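Local coordinates for peptidoglycan recognition protein 3 (Branchiostoma belcheri tsingtauense, PDB 4Z8I) that probably cleaves the amide bond between N-acetylmuramic acid and L-alanine in bacterial peptidoglycan, as a zinc amidase fused to a chitin-binding domain, at residues L83-S95 / G191-V205. Numbering follows the deposited sequence.
Sequences LSLPVPKVVIHHS and GKIRSGYSLYGHRDV. With ZN (zinc ion), chain B.
The zinc site of this amidase-type peptidoglycan recognition fold sits where two parallel strands of the mixed sheet end side by side: His93 ND1 and His202 ND1 each bind zinc at 2.0 Å, with Cys210 and a water completing four ligands. The shared metal explains why His93 ND1 and His202 ND1 lie 3.2 Å apart without a hydrogen bond. His93 CE1 lies over one face of the His202 imidazole, off-centre, the planes turned 56° apart; zinc at ND1 and the hydrogen bond between NE2 and His150 together would hold the His93 ring's rotation.

Leading to the metal, strand 89-94 pairs with the outermost strand 197-201, their directions 23° apart. Val90 is gripped twice, its N reaching Ser198 O at 2.8 Å and its O receiving Tyr200 N at 2.7 Å; the last bond, His202 N to Ile92 O, is weak. Tyr200 turns the edge of its ring to Lys89, CE1 meeting CB at 3.3 Å; with CG of Lys89 between its backbone N and carbonyl carbon (chi1 41°), CD lies off the ring plane, 3.6 Å from Tyr200 CE1. With an alanine at Tyr200, CB and CD of Lys89 would probably lose the ring they lie against, leaving the lysine chain freer to turn.

On the opposite face of the sheet, Val90 CG2 meets Tyr197 CD1 at 3.7 Å, and Leu199 CD1 lies 3.8 Å from Ile92 CG1.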
ATOM      1  N   LEU A  83      14.024 -10.860  -4.199  1.00 43.74           N
ATOM      2  CA  LEU A  83      14.096  -9.685  -5.054  1.00 37.81           C
ATOM      3  C   LEU A  83      15.370  -8.908  -4.780  1.00 39.36           C
ATOM      4  O   LEU A  83      15.830  -8.842  -3.641  1.00 34.93           O
ATOM      5  CB  LEU A  83      12.900  -8.770  -4.796  1.00 32.96           C
ATOM      6  CG  LEU A  83      11.594  -9.123  -5.494  1.00 43.15           C
ATOM      7  CD1 LEU A  83      10.461  -8.272  -4.957  1.00 41.78           C
ATOM      8  CD2 LEU A  83      11.746  -8.927  -6.989  1.00 31.92           C
ATOM      9  N   SER A  84      15.940  -8.323  -5.827  1.00 35.12           N
ATOM     10  CA  SER A  84      17.022  -7.370  -5.650  1.00 27.00           C
ATOM     11  C   SER A  84      16.418  -6.079  -5.107  1.00 39.72           C
ATOM     12  O   SER A  84      15.558  -5.472  -5.746  1.00 42.95           O
ATOM     13  CB  SER A  84      17.730  -7.109  -6.977  1.00 29.37           C
ATOM     14  OG  SER A  84      18.857  -6.270  -6.796  1.00 45.29           O
ATOM     15  N   LEU A  85      16.854  -5.674  -3.921  1.00 43.16           N
ATOM     16  CA  LEU A  85      16.322  -4.473  -3.290  1.00 44.08           C
ATOM     17  C   LEU A  85      17.291  -3.305  -3.456  1.00 38.41           C
ATOM     18  O   LEU A  85      18.503  -3.508  -3.524  1.00 61.66           O
ATOM     19  CB  LEU A  85      16.018  -4.736  -1.811  1.00 29.99           C
ATOM     20  CG  LEU A  85      14.951  -5.799  -1.537  1.00 32.83           C
ATOM     21  CD1 LEU A  85      14.813  -6.074  -0.051  1.00 36.45           C
ATOM     22  CD2 LEU A  85      13.614  -5.380  -2.121  1.00 41.84           C
ATOM     23  N   PRO A  86      16.761  -2.074  -3.538  1.00 32.32           N
ATOM     24  CA  PRO A  86      15.335  -1.734  -3.507  1.00 39.51           C
ATOM     25  C   PRO A  86      14.670  -1.942  -4.865  1.00 45.63           C
ATOM     26  O   PRO A  86      15.354  -2.090  -5.878  1.00 57.83           O
ATOM     27  CB  PRO A  86      15.349  -0.248  -3.158  1.00 31.36           C
ATOM     28  CG  PRO A  86      16.611   0.247  -3.763  1.00 24.51           C
ATOM     29  CD  PRO A  86      17.607  -0.869  -3.616  1.00 27.38           C
ATOM     30  N   VAL A  87      13.342  -1.952  -4.875  1.00 32.12           N
ATOM     31  CA  VAL A  87      12.582  -2.235  -6.084  1.00 31.86           C
ATOM     32  C   VAL A  87      12.287  -0.965  -6.888  1.00 38.04           C
ATOM     33  O   VAL A  87      11.899   0.063  -6.326  1.00 49.94           O
ATOM     34  CB  VAL A  87      11.285  -3.007  -5.742  1.00 29.13           C
ATOM     35  CG1 VAL A  87      10.419  -3.206  -6.968  1.00 39.55           C
ATOM     36  CG2 VAL A  87      11.621  -4.338  -5.092  1.00 30.87           C
ATOM     37  N   PRO A  88      12.499  -1.031  -8.211  1.00 24.76           N
ATOM     38  CA  PRO A  88      12.299   0.086  -9.140  1.00 30.10           C
ATOM     39  C   PRO A  88      10.840   0.474  -9.315  1.00 45.18           C
ATOM     40  O   PRO A  88      10.546   1.664  -9.410  1.00 47.53           O
ATOM     41  CB  PRO A  88      12.818  -0.465 -10.474  1.00 25.09           C
ATOM     42  CG  PRO A  88      13.690  -1.597 -10.118  1.00 33.72           C
ATOM     43  CD  PRO A  88      13.127  -2.187  -8.871  1.00 36.65           C
ATOM     44  N   LYS A  89       9.939  -0.503  -9.371  1.00 33.71           N
ATOM     45  CA  LYS A  89       8.566  -0.202  -9.765  1.00 39.08           C
ATOM     46  C   LYS A  89       7.465  -0.948  -9.000  1.00 39.84           C
ATOM     47  O   LYS A  89       7.700  -2.001  -8.416  1.00 41.98           O
ATOM     48  CB  LYS A  89       8.413  -0.386 -11.277  1.00 43.99           C
ATOM     49  CG  LYS A  89       9.115  -1.607 -11.842  1.00 37.52           C
ATOM     50  CD  LYS A  89       9.374  -1.467 -13.341  1.00 27.37           C
ATOM     51  CE  LYS A  89      10.654  -0.703 -13.619  1.00 51.94           C
ATOM     52  NZ  LYS A  89      11.001  -0.687 -15.066  1.00 54.44           N
ATOM     53  N   VAL A  90       6.262  -0.378  -9.004  1.00 35.77           N
ATOM     54  CA  VAL A  90       5.118  -0.963  -8.306  1.00 35.79           C
ATOM     55  C   VAL A  90       3.993  -1.249  -9.294  1.00 40.45           C
ATOM     56  O   VAL A  90       3.574  -0.358 -10.039  1.00 35.29           O
ATOM     57  CB  VAL A  90       4.586  -0.016  -7.212  1.00 36.68           C
ATOM     58  CG1 VAL A  90       3.436  -0.662  -6.462  1.00 32.60           C
ATOM     59  CG2 VAL A  90       5.694   0.354  -6.249  1.00 30.38           C
ATOM     60  N   VAL A  91       3.513  -2.491  -9.306  1.00 33.26           N
ATOM     61  CA  VAL A  91       2.447  -2.894 -10.221  1.00 37.41           C
ATOM     62  C   VAL A  91       1.153  -3.131  -9.450  1.00 44.83           C
ATOM     63  O   VAL A  91       1.146  -3.834  -8.436  1.00 36.63           O
ATOM     64  CB  VAL A  91       2.830  -4.162 -11.011  1.00 33.10           C
ATOM     65  CG1 VAL A  91       1.766  -4.499 -12.034  1.00 31.72           C
ATOM     66  CG2 VAL A  91       4.166  -3.965 -11.701  1.00 28.44           C
ATOM     67  N   ILE A  92       0.063  -2.538  -9.928  1.00 37.94           N
ATOM     68  CA  ILE A  92      -1.224  -2.644  -9.251  1.00 37.53           C
ATOM     69  C   ILE A  92      -2.132  -3.663  -9.939  1.00 48.89           C
ATOM     70  O   ILE A  92      -2.291  -3.644 -11.162  1.00 33.22           O
ATOM     71  CB  ILE A  92      -1.931  -1.278  -9.184  1.00 33.98           C
ATOM     72  CG1 ILE A  92      -1.055  -0.264  -8.448  1.00 39.32           C
ATOM     73  CG2 ILE A  92      -3.288  -1.404  -8.502  1.00 25.65           C
ATOM     74  CD1 ILE A  92      -0.786  -0.624  -6.999  1.00 24.61           C
ATOM     75  N   HIS A  93      -2.724  -4.550  -9.144  1.00 39.84           N
ATOM     76  CA  HIS A  93      -3.569  -5.615  -9.670  1.00 31.41           C
ATOM     77  C   HIS A  93      -4.966  -5.555  -9.074  1.00 38.83           C
ATOM     78  O   HIS A  93      -5.170  -4.949  -8.022  1.00 37.61           O
ATOM     79  CB  HIS A  93      -2.954  -6.979  -9.351  1.00 26.32           C
ATOM     80  CG  HIS A  93      -1.695  -7.269 -10.103  1.00 32.51           C
ATOM     81  ND1 HIS A  93      -1.690  -7.913 -11.321  1.00 41.69           N
ATOM     82  CD2 HIS A  93      -0.399  -7.008  -9.811  1.00 31.70           C
ATOM     83  CE1 HIS A  93      -0.447  -8.034 -11.748  1.00 33.61           C
ATOM     84  NE2 HIS A  93       0.355  -7.491 -10.851  1.00 30.78           N
ATOM     85  N   HIS A  94      -5.929  -6.177  -9.750  1.00 30.83           N
ATOM     86  CA  HIS A  94      -7.215  -6.463  -9.121  1.00 34.32           C
ATOM     87  C   HIS A  94      -7.455  -7.969  -9.111  1.00 34.91           C
ATOM     88  O   HIS A  94      -6.904  -8.701  -9.933  1.00 30.89           O
ATOM     89  CB  HIS A  94      -8.378  -5.676  -9.755  1.00 23.61           C
ATOM     90  CG  HIS A  94      -8.897  -6.252 -11.039  1.00 45.81           C
ATOM     91  ND1 HIS A  94     -10.200  -6.068 -11.456  1.00 35.79           N
ATOM     92  CD2 HIS A  94      -8.294  -6.984 -12.006  1.00 33.39           C
ATOM     93  CE1 HIS A  94     -10.379  -6.673 -12.616  1.00 31.65           C
ATOM     94  NE2 HIS A  94      -9.239  -7.238 -12.972  1.00 35.39           N
ATOM     95  N   SER A  95      -8.250  -8.433  -8.155  1.00 43.70           N
ATOM     96  CA  SER A  95      -8.513  -9.859  -8.014  1.00 35.89           C
ATOM     97  C   SER A  95      -9.377 -10.373  -9.162  1.00 46.52           C
ATOM     98  O   SER A  95      -9.349 -11.563  -9.477  1.00 38.98           O
ATOM     99  CB  SER A  95      -9.206 -10.136  -6.679  1.00 22.00           C
ATOM    100  OG  SER A  95      -9.681 -11.466  -6.607  1.00 98.55           O
ATOM    101  N   GLY A 191      13.162   1.454   2.448  1.00 40.78           N
ATOM    102  CA  GLY A 191      14.170   1.215   1.432  1.00 32.39           C
ATOM    103  C   GLY A 191      13.914  -0.074   0.669  1.00 39.60           C
ATOM    104  O   GLY A 191      14.820  -0.625   0.043  1.00 48.14           O
ATOM    105  N   LYS A 192      12.676  -0.558   0.734  1.00 30.79           N
ATOM    106  CA  LYS A 192      12.263  -1.729  -0.030  1.00 43.00           C
ATOM    107  C   LYS A 192      11.875  -1.291  -1.436  1.00 38.92           C
ATOM    108  O   LYS A 192      12.032  -2.037  -2.406  1.00 25.48           O
ATOM    109  CB  LYS A 192      11.068  -2.411   0.638  1.00 32.08           C
ATOM    110  CG  LYS A 192      11.311  -2.849   2.069  1.00 35.20           C
ATOM    111  CD  LYS A 192      12.288  -4.011   2.145  1.00 38.38           C
ATOM    112  CE  LYS A 192      12.453  -4.489   3.584  1.00 28.48           C
ATOM    113  NZ  LYS A 192      13.210  -5.768   3.660  1.00 44.90           N
ATOM    114  N   ILE A 193      11.360  -0.071  -1.524  1.00 27.36           N
ATOM    115  CA  ILE A 193      10.977   0.534  -2.790  1.00 31.15           C
ATOM    116  C   ILE A 193      11.733   1.850  -2.933  1.00 32.77           C
ATOM    117  O   ILE A 193      11.783   2.642  -1.987  1.00 44.62           O
ATOM    118  CB  ILE A 193       9.467   0.835  -2.823  1.00 21.23           C
ATOM    119  CG1 ILE A 193       8.665  -0.377  -2.354  1.00 20.70           C
ATOM    120  CG2 ILE A 193       9.030   1.262  -4.210  1.00 30.74           C
ATOM    121  CD1 ILE A 193       7.183  -0.115  -2.245  1.00 22.74           C
ATOM    122  N   ARG A 194      12.328   2.079  -4.100  1.00 35.74           N
ATOM    123  CA  ARG A 194      13.018   3.338  -4.374  1.00 34.51           C
ATOM    124  C   ARG A 194      12.066   4.517  -4.229  1.00 41.11           C
ATOM    125  O   ARG A 194      10.862   4.381  -4.447  1.00 50.33           O
ATOM    126  CB  ARG A 194      13.603   3.335  -5.786  1.00 56.75           C
ATOM    127  CG  ARG A 194      14.742   2.355  -5.984  1.00 60.63           C
ATOM    128  CD  ARG A 194      15.355   2.484  -7.369  1.00 61.11           C
ATOM    129  NE  ARG A 194      16.631   1.781  -7.464  1.00 78.47           N
ATOM    130  CZ  ARG A 194      17.804   2.324  -7.157  1.00 81.79           C
ATOM    131  NH1 ARG A 194      18.919   1.616  -7.270  1.00 79.19           N
ATOM    132  NH2 ARG A 194      17.860   3.580  -6.734  1.00 89.41           N
ATOM    133  N   SER A 195      12.606   5.671  -3.853  1.00 43.62           N
ATOM    134  CA  SER A 195      11.794   6.873  -3.727  1.00 35.29           C
ATOM    135  C   SER A 195      11.378   7.341  -5.115  1.00 37.49           C
ATOM    136  O   SER A 195      10.276   7.857  -5.307  1.00 48.31           O
ATOM    137  CB  SER A 195      12.567   7.972  -3.001  1.00 32.55           C
ATOM    138  OG  SER A 195      13.753   8.306  -3.700  1.00 55.59           O
ATOM    139  N   GLY A 196      12.264   7.150  -6.086  1.00 31.33           N
ATOM    140  CA  GLY A 196      11.958   7.487  -7.462  1.00 47.30           C
ATOM    141  C   GLY A 196      11.363   6.297  -8.187  1.00 55.89           C
ATOM    142  O   GLY A 196      11.758   5.981  -9.310  1.00 58.33           O
ATOM    143  N   TYR A 197      10.409   5.636  -7.538  1.00 43.66           N
ATOM    144  CA  TYR A 197       9.782   4.447  -8.101  1.00 43.23           C
ATOM    145  C   TYR A 197       8.773   4.807  -9.185  1.00 50.32           C
ATOM    146  O   TYR A 197       8.299   5.938  -9.253  1.00 52.01           O
ATOM    147  CB  TYR A 197       9.112   3.609  -7.002  1.00 34.83           C
ATOM    148  CG  TYR A 197       7.831   4.194  -6.452  1.00 41.67           C
ATOM    149  CD1 TYR A 197       6.602   3.882  -7.023  1.00 43.91           C
ATOM    150  CD2 TYR A 197       7.847   5.044  -5.350  1.00 22.93           C
ATOM    151  CE1 TYR A 197       5.429   4.410  -6.528  1.00 48.16           C
ATOM    152  CE2 TYR A 197       6.676   5.576  -4.847  1.00 38.34           C
ATOM    153  CZ  TYR A 197       5.472   5.256  -5.441  1.00 52.58           C
ATOM    154  OH  TYR A 197       4.303   5.778  -4.947  1.00 64.33           O
ATOM    155  N   SER A 198       8.450   3.836 -10.032  1.00 42.43           N
ATOM    156  CA  SER A 198       7.429   4.029 -11.052  1.00 37.37           C
ATOM    157  C   SER A 198       6.207   3.180 -10.732  1.00 37.70           C
ATOM    158  O   SER A 198       6.333   2.011 -10.366  1.00 32.86           O
ATOM    159  CB  SER A 198       7.974   3.678 -12.438  1.00 29.13           C
ATOM    160  OG  SER A 198       9.013   4.563 -12.813  1.00 55.60           O
ATOM    161  N   LEU A 199       5.025   3.770 -10.867  1.00 45.46           N
ATOM    162  CA  LEU A 199       3.785   3.057 -10.584  1.00 45.81           C
ATOM    163  C   LEU A 199       3.117   2.600 -11.876  1.00 40.95           C
ATOM    164  O   LEU A 199       2.865   3.407 -12.773  1.00 45.24           O
ATOM    165  CB  LEU A 199       2.827   3.944  -9.782  1.00 37.49           C
ATOM    166  CG  LEU A 199       1.482   3.326  -9.393  1.00 39.30           C
ATOM    167  CD1 LEU A 199       1.651   2.343  -8.250  1.00 32.40           C
ATOM    168  CD2 LEU A 199       0.476   4.402  -9.029  1.00 47.18           C
ATOM    169  N   TYR A 200       2.832   1.306 -11.971  1.00 39.11           N
ATOM    170  CA  TYR A 200       2.166   0.755 -13.147  1.00 45.10           C
ATOM    171  C   TYR A 200       0.860   0.072 -12.766  1.00 34.57           C
ATOM    172  O   TYR A 200       0.716  -0.438 -11.654  1.00 34.11           O
ATOM    173  CB  TYR A 200       3.051  -0.285 -13.847  1.00 24.85           C
ATOM    174  CG  TYR A 200       4.397   0.210 -14.316  1.00 45.82           C
ATOM    175  CD1 TYR A 200       5.454   0.358 -13.428  1.00 39.81           C
ATOM    176  CD2 TYR A 200       4.622   0.496 -15.654  1.00 50.53           C
ATOM    177  CE1 TYR A 200       6.687   0.801 -13.860  1.00 49.34           C
ATOM    178  CE2 TYR A 200       5.857   0.939 -16.092  1.00 57.51           C
ATOM    179  CZ  TYR A 200       6.885   1.087 -15.188  1.00 54.94           C
ATOM    180  OH  TYR A 200       8.118   1.524 -15.608  1.00 63.98           O
ATOM    181  N   GLY A 201      -0.088   0.059 -13.695  1.00 42.16           N
ATOM    182  CA  GLY A 201      -1.198  -0.872 -13.618  1.00 48.14           C
ATOM    183  C   GLY A 201      -0.736  -2.128 -14.330  1.00 44.26           C
ATOM    184  O   GLY A 201       0.218  -2.074 -15.106  1.00 53.88           O
ATOM    185  N   HIS A 202      -1.387  -3.257 -14.075  1.00 33.30           N
ATOM    186  CA  HIS A 202      -0.988  -4.512 -14.710  1.00 27.88           C
ATOM    187  C   HIS A 202      -1.076  -4.412 -16.233  1.00 49.04           C
ATOM    188  O   HIS A 202      -0.218  -4.929 -16.947  1.00 64.27           O
ATOM    189  CB  HIS A 202      -1.847  -5.670 -14.197  1.00 35.04           C
ATOM    190  CG  HIS A 202      -1.373  -7.020 -14.639  1.00 49.37           C
ATOM    191  ND1 HIS A 202      -2.114  -8.167 -14.449  1.00 53.64           N
ATOM    192  CD2 HIS A 202      -0.230  -7.410 -15.252  1.00 47.10           C
ATOM    193  CE1 HIS A 202      -1.451  -9.203 -14.929  1.00 59.84           C
ATOM    194  NE2 HIS A 202      -0.305  -8.771 -15.424  1.00 42.06           N
ATOM    195  N   ARG A 203      -2.106  -3.727 -16.724  1.00 42.04           N
ATOM    196  CA  ARG A 203      -2.314  -3.579 -18.162  1.00 32.32           C
ATOM    197  C   ARG A 203      -1.206  -2.764 -18.819  1.00 39.44           C
ATOM    198  O   ARG A 203      -1.001  -2.847 -20.031  1.00 57.89           O
ATOM    199  CB  ARG A 203      -3.670  -2.926 -18.445  1.00 37.42           C
ATOM    200  CG  ARG A 203      -3.798  -1.513 -17.894  1.00 53.00           C
ATOM    201  CD  ARG A 203      -5.107  -0.863 -18.309  1.00 52.40           C
ATOM    202  NE  ARG A 203      -6.270  -1.594 -17.814  1.00 43.57           N
ATOM    203  CZ  ARG A 203      -7.528  -1.235 -18.044  1.00 44.45           C
ATOM    204  NH1 ARG A 203      -7.789  -0.150 -18.762  1.00 43.95           N
ATOM    205  NH2 ARG A 203      -8.527  -1.957 -17.558  1.00 33.96           N
ATOM    206  N   ASP A 204      -0.500  -1.973 -18.018  1.00 47.60           N
ATOM    207  CA  ASP A 204       0.582  -1.138 -18.531  1.00 51.85           C
ATOM    208  C   ASP A 204       1.802  -1.973 -18.914  1.00 57.31           C
ATOM    209  O   ASP A 204       2.617  -1.561 -19.740  1.00 61.80           O
ATOM    210  CB  ASP A 204       0.984  -0.087 -17.492  1.00 49.32           C
ATOM    211  CG  ASP A 204      -0.043   1.019 -17.348  1.00 43.25           C
ATOM    212  OD1 ASP A 204      -0.695   1.368 -18.353  1.00 41.66           O
ATOM    213  OD2 ASP A 204      -0.189   1.548 -16.226  1.00 50.79           O
ATOM    214  N   VAL A 205       1.910  -3.155 -18.315  1.00 65.19           N
ATOM    215  CA  VAL A 205       3.108  -3.976 -18.443  1.00 55.97           C
ATOM    216  C   VAL A 205       2.796  -5.351 -19.046  1.00 49.40           C
ATOM    217  O   VAL A 205       3.702  -6.120 -19.372  1.00 50.77           O
ATOM    218  CB  VAL A 205       3.785  -4.144 -17.067  1.00 49.93           C
ATOM    219  CG1 VAL A 205       3.022  -5.154 -16.226  1.00 25.06           C
ATOM    220  CG2 VAL A 205       5.242  -4.547 -17.219  1.00 57.55           C
TER
HETATM  221 ZN    ZN B 301      -3.072  -8.202 -12.743  0.95 44.88          ZN
HETATM  222  O   HOH W   1      -3.172 -10.113 -12.350  1.00 39.06           O